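Local coordinates for cycloalternan-forming enzyme (Listeria monocytogenes serovar 1/2a, PDB 5F7U), which belongs to glycoside hydrolase family 31 and pairs a TIM-barrel domain with several beta-rich domains, among them a family 6 carbohydrate binding module, at residues A[389-394]-A[690-695]; A[627-632]-A[655-660]; A[644-649]-A[684-689]. The protein carries 1 engineered substitution. All coordinates share one frame; numbering follows the deposited sequence.

How the contacts relate
The three contacts lead from the strand wall of one TIM barrel to its outer helices: contact 2 pairs its last two strands, contact 3 packs the helix linking those strands against helix 687-700, and contact 1 sets that same helix against the loop after helix 377-389. Contacts 1 and 3 have centres about 11 Å apart, and each lies about 16 Å from contact 2. Phe691 and Met632 link all three: Phe691 CE2 lies 3.9 Å from Met632 SD and 3.6 Å from Tyr645 OH, while Met632 CE meets Tyr645 CZ at 3.6 Å. Contact 2 lies beside a sugar, the side chain of Asp631 being about 5 Å from a bound alpha-D-glucopyranose; the side chain of Pro393 in contact 1 is about 9 Å from a bound magnesium ion.

Contact 1. Residues A[389-394]-A[690-695]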
loop_
_atom_site.group_PDB
_atom_site.type_symbol
_atom_site.label_atom_id
_atom_site.label_comp_id
_atom_site.label_asym_id
_atom_site.label_seq_id
_atom_site.Cartn_x
_atom_site.Cartn_y
_atom_site.Cartn_z
ATOM N N ALA A 389 10.102 -17.875 -24.838
ATOM C CA ALA A 389 9.269 -18.781 -25.654
ATOM C C ALA A 389 7.768 -18.536 -25.470
ATOM O O ALA A 389 6.967 -18.767 -26.392
ATOM C CB ALA A 389 9.600 -20.233 -25.339
ATOM N N ASN A 390 7.412 -18.070 -24.281
ATOM C CA ASN A 390 6.027 -17.802 -23.898
ATOM C C ASN A 390 5.631 -16.327 -24.035
ATOM O O ASN A 390 4.570 -15.912 -23.542
ATOM C CB ASN A 390 5.783 -18.336 -22.476
ATOM C CG ASN A 390 5.752 -19.858 -22.436
ATOM O OD1 ASN A 390 4.767 -20.460 -22.850
ATOM N ND2 ASN A 390 6.840 -20.486 -21.986
ATOM N N ASP A 391 6.481 -15.548 -24.711
ATOM C CA ASP A 391 6.252 -14.114 -24.946
ATOM C C ASP A 391 5.882 -13.347 -23.665
ATOM O O ASP A 391 4.845 -12.671 -23.601
ATOM C CB ASP A 391 5.189 -13.916 -26.048
ATOM C CG ASP A 391 5.566 -14.601 -27.359
ATOM O OD1 ASP A 391 6.716 -14.440 -27.810
ATOM O OD2 ASP A 391 4.711 -15.303 -27.944
ATOM N N ILE A 392 6.744 -13.494 -22.656
ATOM C CA ILE A 392 6.556 -12.848 -21.353
ATOM C C ILE A 392 7.685 -11.817 -21.191
ATOM O O ILE A 392 8.784 -12.165 -20.742
ATOM C CB ILE A 392 6.540 -13.884 -20.188
ATOM C CG1 ILE A 392 5.514 -15.006 -20.415
ATOM C CG2 ILE A 392 6.354 -13.181 -18.836
ATOM C CD1 ILE A 392 4.049 -14.562 -20.478
ATOM N N PRO A 393 7.418 -10.547 -21.557
ATOM C CA PRO A 393 8.444 -9.508 -21.506
ATOM C C PRO A 393 8.599 -8.908 -20.090
ATOM O O PRO A 393 8.363 -7.720 -19.860
ATOM C CB PRO A 393 7.927 -8.498 -22.526
ATOM C CG PRO A 393 6.442 -8.572 -22.349
ATOM C CD PRO A 393 6.177 -10.040 -22.181
ATOM N N ALA A 394 9.050 -9.736 -19.160
ATOM C CA ALA A 394 9.274 -9.307 -17.792
ATOM C C ALA A 394 10.441 -8.318 -17.742
ATOM O O ALA A 394 11.254 -8.253 -18.681
ATOM C CB ALA A 394 9.559 -10.523 -16.903
ATOM N N THR A 690 -4.492 -15.840 -20.921
ATOM C CA THR A 690 -5.047 -14.934 -19.914
ATOM C C THR A 690 -3.938 -14.132 -19.227
ATOM O O THR A 690 -4.048 -12.900 -19.081
ATOM C CB THR A 690 -5.942 -15.698 -18.914
ATOM O OG1 THR A 690 -7.013 -16.291 -19.655
ATOM C CG2 THR A 690 -6.521 -14.755 -17.871
ATOM N N PHE A 691 -2.858 -14.811 -18.844
ATOM C CA PHE A 691 -1.692 -14.119 -18.275
ATOM C C PHE A 691 -1.124 -13.078 -19.256
ATOM O O PHE A 691 -0.856 -11.944 -18.876
ATOM C CB PHE A 691 -0.591 -15.098 -17.848
ATOM C CG PHE A 691 0.495 -14.466 -17.027
ATOM C CD1 PHE A 691 1.577 -13.820 -17.639
ATOM C CD2 PHE A 691 0.451 -14.528 -15.633
ATOM C CE1 PHE A 691 2.583 -13.231 -16.872
ATOM C CE2 PHE A 691 1.443 -13.942 -14.859
ATOM C CZ PHE A 691 2.527 -13.301 -15.478
ATOM N N GLN A 692 -0.916 -13.490 -20.505
ATOM C CA GLN A 692 -0.435 -12.585 -21.553
ATOM C C GLN A 692 -1.343 -11.375 -21.716
ATOM O O GLN A 692 -0.852 -10.243 -21.792
ATOM C CB GLN A 692 -0.318 -13.334 -22.880
ATOM C CG GLN A 692 0.833 -14.330 -22.922
ATOM C CD GLN A 692 0.763 -15.235 -24.134
ATOM O OE1 GLN A 692 -0.286 -15.371 -24.758
ATOM N NE2 GLN A 692 1.893 -15.866 -24.485
ATOM N N LYS A 693 -2.659 -11.592 -21.727
ATOM C CA LYS A 693 -3.601 -10.473 -21.870
ATOM C C LYS A 693 -3.330 -9.431 -20.793
ATOM O O LYS A 693 -3.211 -8.247 -21.093
ATOM C CB LYS A 693 -5.049 -10.943 -21.816
ATOM C CG LYS A 693 -6.063 -9.795 -21.859
ATOM C CD LYS A 693 -7.508 -10.255 -22.044
ATOM C CE LYS A 693 -8.123 -10.750 -20.737
ATOM N NZ LYS A 693 -9.618 -10.836 -20.805
ATOM N N TYR A 694 -3.245 -9.875 -19.542
ATOM C CA TYR A 694 -3.049 -8.943 -18.431
ATOM C C TYR A 694 -1.659 -8.320 -18.385
ATOM O O TYR A 694 -1.544 -7.115 -18.170
ATOM C CB TYR A 694 -3.476 -9.574 -17.093
ATOM C CG TYR A 694 -4.965 -9.643 -17.074
ATOM C CD1 TYR A 694 -5.722 -8.475 -16.968
ATOM C CD2 TYR A 694 -5.628 -10.850 -17.283
ATOM C CE1 TYR A 694 -7.107 -8.508 -17.041
ATOM C CE2 TYR A 694 -7.025 -10.900 -17.351
ATOM C CZ TYR A 694 -7.747 -9.727 -17.231
ATOM O OH TYR A 694 -9.127 -9.761 -17.305
ATOM N N LEU A 695 -0.617 -9.121 -18.602
ATOM C CA LEU A 695 0.726 -8.555 -18.675
ATOM C C LEU A 695 0.849 -7.540 -19.826
ATOM O O LEU A 695 1.426 -6.461 -19.644
ATOM C CB LEU A 695 1.802 -9.632 -18.797
ATOM C CG LEU A 695 3.243 -9.113 -18.960
ATOM C CD1 LEU A 695 3.665 -8.169 -17.831
ATOM C CD2 LEU A 695 4.220 -10.270 -19.114
HETATM O O HOH W 1 2.822 -17.328 -26.853
#
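Gln692 NE2 donates to Asn390 O at 2.8 Å, fastening helix 687-700 of the TIM barrel to the Schellman motif that closes helix 377-389. Asn390 O lies in the plane of the glutamine amide, but the donor stands 47° above the carbonyl plane, away from its lone pairs. NE2 also gives a hydrogen to a water at 2.9 Å, which in turn donates to Asp391 OD2. These two acceptors hold the amide in its rotation. Its reach comes from a chain extended beyond CG (chi2 169°), which carries the amide from the helix surface to the loop. Asp391, with its positive phi of 50°, is the C-prime residue of the motif, and its own carbonyl accepts from Tyr696 OH. Beyond this polar end the contact is apolar. Ile392 meets Phe691 at about a right angle, CD1 lying 3.8 Å from ring atom CD1 in an oblique approach. Leu367 of strand 367-369 touches Ile392, Phe691 and Leu695, so the loop and the helix share a strand of the barrel wall. Leu695 CD2 touches two loop residues, lying 3.6 Å from Ile392 CG2 and meeting the proline ring at Pro393 CD, also at 3.6 Å.

Contact 2. Residues A[627-632]-A[655-660]; sequences YWAWDM and APIMQF
Gln659 reaches across to Trp630 and Asp631, joining the last two parallel strands of the TIM barrel, whose short axes differ in direction by 21°. Its CB lies 4.1 Å from Trp630 O. With CG anti to the backbone N (chi1 -178°), the chain bends at chi2 and brings the amide alongside the Asp631 carboxylate, both side chains pointing the same way with their planes 40° apart. CD lies 3.8 Å from Asp631 OD1. At the tip, NE2 donates to Asp631 OD1 at 2.9 Å, almost straight and on the anti lone pair. The same NE2 makes a more bent bond to Trp630 O, approached from above the carbonyl plane, while OE1 accepts from a water that also donates to Asp631 OD1. Two bonds and a water thus fix the rotation of the buried amide. The backbone carbonyl of Gln659 takes a straight bond from Met632 N at 3.1 Å. Farther back along the strands, Ala629 CB packs against Ile657 CB at 3.6 Å, and Pro656 CD comes to the edge of the Trp628 ring. The pair sits between strand 597-599, where Tyr598 bonds to Ala629, as does Ser600 just after it, and strand 367-369, bonded to Phe660 through Trp368, with helix 642-653 packed outside against Trp630 and Met632.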
loop_
_atom_site.group_PDB
_atom_site.type_symbol
_atom_site.label_atom_id
_atom_site.label_comp_id
_atom_site.label_asym_id
_atom_site.label_seq_id
_atom_site.Cartn_x
_atom_site.Cartn_y
_atom_site.Cartn_z
ATOM N N TYR A 627 4.521 1.929 -3.373
ATOM C CA TYR A 627 5.162 0.955 -4.278
ATOM C C TYR A 627 5.102 -0.411 -3.629
ATOM O O TYR A 627 6.094 -0.907 -3.070
ATOM C CB TYR A 627 6.600 1.346 -4.598
ATOM C CG TYR A 627 6.768 2.678 -5.323
ATOM C CD1 TYR A 627 5.673 3.365 -5.914
ATOM C CD2 TYR A 627 8.036 3.257 -5.405
ATOM C CE1 TYR A 627 5.873 4.588 -6.560
ATOM C CE2 TYR A 627 8.245 4.461 -6.064
ATOM C CZ TYR A 627 7.171 5.126 -6.635
ATOM O OH TYR A 627 7.410 6.342 -7.264
ATOM N N TRP A 628 3.907 -0.993 -3.694
ATOM C CA TRP A 628 3.572 -2.197 -2.944
ATOM C C TRP A 628 3.383 -3.383 -3.898
ATOM O O TRP A 628 2.747 -3.246 -4.950
ATOM C CB TRP A 628 2.320 -1.930 -2.103
ATOM C CG TRP A 628 1.763 -3.147 -1.383
ATOM C CD1 TRP A 628 2.021 -3.536 -0.094
ATOM C CD2 TRP A 628 0.845 -4.103 -1.915
ATOM N NE1 TRP A 628 1.344 -4.680 0.202
ATOM C CE2 TRP A 628 0.614 -5.059 -0.900
ATOM C CE3 TRP A 628 0.188 -4.244 -3.159
ATOM C CZ2 TRP A 628 -0.266 -6.130 -1.066
ATOM C CZ3 TRP A 628 -0.659 -5.345 -3.351
ATOM C CH2 TRP A 628 -0.896 -6.256 -2.297
ATOM N N ALA A 629 3.915 -4.538 -3.481
ATOM C CA ALA A 629 3.811 -5.789 -4.234
ATOM C C ALA A 629 3.208 -6.872 -3.365
ATOM O O ALA A 629 3.160 -6.751 -2.147
ATOM C CB ALA A 629 5.191 -6.256 -4.679
ATOM N N TRP A 630 2.830 -7.966 -4.017
ATOM C CA TRP A 630 2.504 -9.212 -3.321
ATOM C C TRP A 630 2.964 -10.364 -4.195
ATOM O O TRP A 630 3.200 -10.172 -5.394
ATOM C CB TRP A 630 0.997 -9.293 -3.003
ATOM C CG TRP A 630 0.088 -9.403 -4.222
ATOM C CD1 TRP A 630 0.001 -8.515 -5.280
ATOM C CD2 TRP A 630 -0.869 -10.431 -4.485
ATOM N NE1 TRP A 630 -0.938 -8.955 -6.195
ATOM C CE2 TRP A 630 -1.500 -10.116 -5.730
ATOM C CE3 TRP A 630 -1.273 -11.581 -3.792
ATOM C CZ2 TRP A 630 -2.500 -10.937 -6.306
ATOM C CZ3 TRP A 630 -2.294 -12.397 -4.357
ATOM C CH2 TRP A 630 -2.879 -12.065 -5.605
ATOM N N ASP A 631 3.120 -11.550 -3.598
ATOM C CA ASP A 631 3.391 -12.759 -4.374
ATOM C C ASP A 631 2.070 -13.186 -5.024
ATOM O O ASP A 631 1.221 -13.743 -4.342
ATOM C CB ASP A 631 3.899 -13.901 -3.456
ATOM C CG ASP A 631 5.153 -13.528 -2.644
ATOM O OD1 ASP A 631 5.933 -12.659 -3.049
ATOM O OD2 ASP A 631 5.367 -14.145 -1.578
ATOM N N MET A 632 1.880 -12.891 -6.312
ATOM C CA MET A 632 0.574 -13.128 -6.943
ATOM C C MET A 632 0.188 -14.605 -6.824
ATOM O O MET A 632 1.006 -15.494 -7.088
ATOM C CB MET A 632 0.532 -12.624 -8.398
ATOM C CG MET A 632 1.616 -13.167 -9.312
ATOM S SD MET A 632 1.094 -13.052 -11.039
ATOM C CE MET A 632 0.126 -14.547 -11.103
ATOM N N ALA A 655 -1.907 -3.680 -10.153
ATOM C CA ALA A 655 -1.446 -3.264 -8.827
ATOM C C ALA A 655 -0.112 -2.529 -8.971
ATOM O O ALA A 655 0.450 -2.500 -10.077
ATOM C CB ALA A 655 -1.351 -4.466 -7.884
ATOM N N PRO A 656 0.371 -1.854 -7.895
ATOM C CA PRO A 656 1.556 -0.996 -8.086
ATOM C C PRO A 656 2.783 -1.762 -8.599
ATOM O O PRO A 656 3.435 -1.293 -9.530
ATOM C CB PRO A 656 1.808 -0.432 -6.676
ATOM C CG PRO A 656 0.437 -0.417 -6.052
ATOM C CD PRO A 656 -0.185 -1.711 -6.530
ATOM N N ILE A 657 3.045 -2.941 -8.034
ATOM C CA ILE A 657 4.184 -3.784 -8.428
ATOM C C ILE A 657 3.672 -5.203 -8.679
ATOM O O ILE A 657 2.993 -5.790 -7.819
ATOM C CB ILE A 657 5.302 -3.823 -7.343
ATOM C CG1 ILE A 657 5.801 -2.417 -6.928
ATOM C CG2 ILE A 657 6.455 -4.756 -7.752
ATOM C CD1 ILE A 657 6.552 -1.633 -8.007
ATOM N N MET A 658 4.000 -5.745 -9.845
ATOM C CA MET A 658 3.543 -7.074 -10.275
ATOM C C MET A 658 4.705 -8.059 -10.160
ATOM O O MET A 658 5.775 -7.830 -10.740
ATOM C CB MET A 658 3.056 -7.016 -11.731
ATOM C CG MET A 658 2.379 -8.298 -12.200
ATOM S SD MET A 658 2.030 -8.234 -13.965
ATOM C CE MET A 658 1.067 -9.741 -14.066
ATOM N N GLN A 659 4.507 -9.147 -9.393
ATOM C CA GLN A 659 5.625 -10.065 -9.073
ATOM C C GLN A 659 5.087 -11.458 -8.747
ATOM O O GLN A 659 4.172 -11.577 -7.922
ATOM C CB GLN A 659 6.409 -9.534 -7.847
ATOM C CG GLN A 659 7.642 -10.352 -7.407
ATOM C CD GLN A 659 7.497 -11.100 -6.085
ATOM O OE1 GLN A 659 8.500 -11.591 -5.548
ATOM N NE2 GLN A 659 6.275 -11.204 -5.547
ATOM N N PHE A 660 5.632 -12.493 -9.388
ATOM C CA PHE A 660 5.361 -13.891 -8.950
ATOM C C PHE A 660 6.551 -14.449 -8.207
ATOM O O PHE A 660 7.698 -14.027 -8.439
ATOM C CB PHE A 660 4.862 -14.834 -10.096
ATOM C CG PHE A 660 5.890 -15.142 -11.172
ATOM C CD1 PHE A 660 6.921 -16.076 -10.944
ATOM C CD2 PHE A 660 5.799 -14.541 -12.446
ATOM C CE1 PHE A 660 7.849 -16.377 -11.946
ATOM C CE2 PHE A 660 6.735 -14.831 -13.450
ATOM C CZ PHE A 660 7.754 -15.765 -13.202
HETATM O O HOH W 2 2.094 -9.315 -7.862
HETATM O O HOH W 3 8.604 -11.951 -2.725
#

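Contact 3. Residues A[644-649]-A[684-689]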
loop_
_atom_site.group_PDB
_atom_site.type_symbol
_atom_site.label_atom_id
_atom_site.label_comp_id
_atom_site.label_asym_id
_atom_site.label_seq_id
_atom_site.Cartn_x
_atom_site.Cartn_y
_atom_site.Cartn_z
ATOM N N LEU A 644 -7.817 -19.375 -9.225
ATOM C CA LEU A 644 -7.083 -18.424 -8.373
ATOM C C LEU A 644 -5.951 -17.761 -9.157
ATOM O O LEU A 644 -5.752 -16.545 -9.047
ATOM C CB LEU A 644 -6.521 -19.091 -7.105
ATOM C CG LEU A 644 -5.655 -18.177 -6.209
ATOM C CD1 LEU A 644 -6.393 -16.929 -5.689
ATOM C CD2 LEU A 644 -5.126 -18.956 -5.024
ATOM N N TYR A 645 -5.208 -18.562 -9.920
ATOM C CA TYR A 645 -4.074 -18.024 -10.655
ATOM C C TYR A 645 -4.546 -16.900 -11.603
ATOM O O TYR A 645 -3.913 -15.845 -11.668
ATOM C CB TYR A 645 -3.320 -19.123 -11.402
ATOM C CG TYR A 645 -1.992 -18.624 -11.934
ATOM C CD1 TYR A 645 -0.858 -18.624 -11.117
ATOM C CD2 TYR A 645 -1.882 -18.119 -13.244
ATOM C CE1 TYR A 645 0.352 -18.158 -11.583
ATOM C CE2 TYR A 645 -0.667 -17.640 -13.714
ATOM C CZ TYR A 645 0.438 -17.659 -12.874
ATOM O OH TYR A 645 1.655 -17.197 -13.325
ATOM N N LYS A 646 -5.655 -17.133 -12.305
ATOM C CA LYS A 646 -6.191 -16.165 -13.273
ATOM C C LYS A 646 -6.714 -14.902 -12.586
ATOM O O LYS A 646 -6.468 -13.775 -13.054
ATOM C CB LYS A 646 -7.297 -16.813 -14.133
ATOM C CG LYS A 646 -6.764 -17.766 -15.184
ATOM C CD LYS A 646 -7.926 -18.269 -16.026
ATOM C CE LYS A 646 -7.460 -19.056 -17.250
ATOM N NZ LYS A 646 -8.689 -19.421 -18.021
ATOM N N ARG A 647 -7.409 -15.081 -11.458
ATOM C CA ARG A 647 -7.944 -13.940 -10.695
ATOM C C ARG A 647 -6.834 -13.077 -10.127
ATOM O O ARG A 647 -6.907 -11.843 -10.191
ATOM C CB ARG A 647 -8.889 -14.408 -9.574
ATOM C CG ARG A 647 -10.164 -15.095 -10.048
ATOM C CD ARG A 647 -10.980 -14.183 -10.964
ATOM N NE ARG A 647 -12.361 -14.619 -11.150
ATOM C CZ ARG A 647 -13.183 -14.108 -12.055
ATOM N NH1 ARG A 647 -12.778 -13.094 -12.830
ATOM N NH2 ARG A 647 -14.413 -14.581 -12.154
ATOM N N ALA A 648 -5.806 -13.734 -9.593
ATOM C CA ALA A 648 -4.652 -13.070 -9.012
ATOM C C ALA A 648 -3.840 -12.346 -10.091
ATOM O O ALA A 648 -3.422 -11.209 -9.873
ATOM C CB ALA A 648 -3.788 -14.081 -8.284
ATOM N N THR A 649 -3.647 -13.000 -11.236
ATOM C CA THR A 649 -2.946 -12.404 -12.378
ATOM C C THR A 649 -3.569 -11.066 -12.761
ATOM O O THR A 649 -2.851 -10.076 -12.910
ATOM C CB THR A 649 -2.989 -13.340 -13.594
ATOM O OG1 THR A 649 -2.202 -14.497 -13.331
ATOM C CG2 THR A 649 -2.496 -12.650 -14.871
ATOM N N ASP A 684 -4.307 -26.507 -17.301
ATOM C CA ASP A 684 -5.168 -25.539 -17.968
ATOM C C ASP A 684 -4.357 -24.635 -18.887
ATOM O O ASP A 684 -3.781 -23.644 -18.430
ATOM C CB ASP A 684 -5.965 -24.699 -16.946
ATOM C CG ASP A 684 -7.021 -23.814 -17.608
ATOM O OD1 ASP A 684 -7.006 -23.630 -18.855
ATOM O OD2 ASP A 684 -7.900 -23.322 -16.861
ATOM N N GLU A 685 -4.351 -24.968 -20.185
ATOM C CA GLU A 685 -3.570 -24.232 -21.181
ATOM C C GLU A 685 -4.006 -22.769 -21.331
ATOM O O GLU A 685 -3.198 -21.922 -21.712
ATOM C CB GLU A 685 -3.588 -24.951 -22.541
ATOM C CG GLU A 685 -2.757 -26.239 -22.547
ATOM C CD GLU A 685 -2.596 -26.887 -23.926
ATOM O OE1 GLU A 685 -2.760 -26.217 -24.982
ATOM O OE2 GLU A 685 -2.267 -28.098 -23.966
ATOM N N THR A 686 -5.276 -22.479 -21.015
ATOM C CA THR A 686 -5.817 -21.119 -21.176
ATOM C C THR A 686 -5.222 -20.104 -20.178
ATOM O O THR A 686 -5.421 -18.904 -20.343
ATOM C CB THR A 686 -7.351 -21.073 -21.063
ATOM O OG1 THR A 686 -7.739 -21.378 -19.714
ATOM C CG2 THR A 686 -8.004 -22.063 -22.040
ATOM N N ILE A 687 -4.485 -20.590 -19.174
ATOM C CA ILE A 687 -3.764 -19.704 -18.249
ATOM C C ILE A 687 -2.794 -18.788 -19.000
ATOM O O ILE A 687 -2.705 -17.593 -18.701
ATOM C CB ILE A 687 -3.020 -20.501 -17.152
ATOM C CG1 ILE A 687 -4.011 -20.986 -16.082
ATOM C CG2 ILE A 687 -1.936 -19.660 -16.489
ATOM C CD1 ILE A 687 -3.417 -21.988 -15.111
ATOM N N LEU A 688 -2.079 -19.358 -19.973
ATOM C CA LEU A 688 -1.091 -18.579 -20.713
ATOM C C LEU A 688 -1.675 -17.361 -21.457
ATOM O O LEU A 688 -1.176 -16.244 -21.236
ATOM C CB LEU A 688 -0.168 -19.449 -21.594
ATOM C CG LEU A 688 0.900 -18.632 -22.345
ATOM C CD1 LEU A 688 1.929 -18.013 -21.391
ATOM C CD2 LEU A 688 1.571 -19.506 -23.390
ATOM N N PRO A 689 -2.716 -17.554 -22.311
ATOM C CA PRO A 689 -3.285 -16.370 -22.986
ATOM C C PRO A 689 -3.928 -15.363 -22.034
ATOM O O PRO A 689 -3.855 -14.160 -22.294
ATOM C CB PRO A 689 -4.327 -16.955 -23.964
ATOM C CG PRO A 689 -4.493 -18.387 -23.576
ATOM C CD PRO A 689 -3.191 -18.802 -22.949
HETATM O O HOH W 4 -9.809 -21.457 -16.413
#
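Where helix 687-700 begins, an Asx turn and a type I beta turn running from Asp684 to Ile687 lead the chain into the helix, and it is this start that meets Lys646 and Tyr645 of helix 642-653. Lys646 NZ donates to Thr686 OG1 at 2.8 Å, having been carried there by a side chain extended beyond CG. The hydroxyl in turn donates to Asp684 OD1 at a short 2.5 Å, and OD1 also takes the capping bond from Thr686 N at 3.0 Å. Both donors come from the same face of the carboxylate plane, the hydroxyl on the syn side and the amide on the anti side. The other oxygen, Asp684 OD2, stays 4.1 Å from Lys646 NZ, too far for a salt bridge, and a water bridges the two. NZ also forms a salt bridge with Asp790, so the Thr686 hydroxyl, the water and the Asp790 carboxylate all hold it, and the lysine would probably help to stabilise the charge on Asp684. Beside this polar cluster lies apolar packing. Tyr645 and Ile687 cross at about a right angle, and Ile687 CG2 meets the ring obliquely, 3.6 Å from CD2. The Tyr645 hydroxyl bonds to Arg673 O, which holds the far end of the ring, and Val679 and Thr682 of helix 675-682 touch Ile687. A capped helix start packed in this way against the helix that joins the last two strands belongs to the outer helical layer of a TIM barrel.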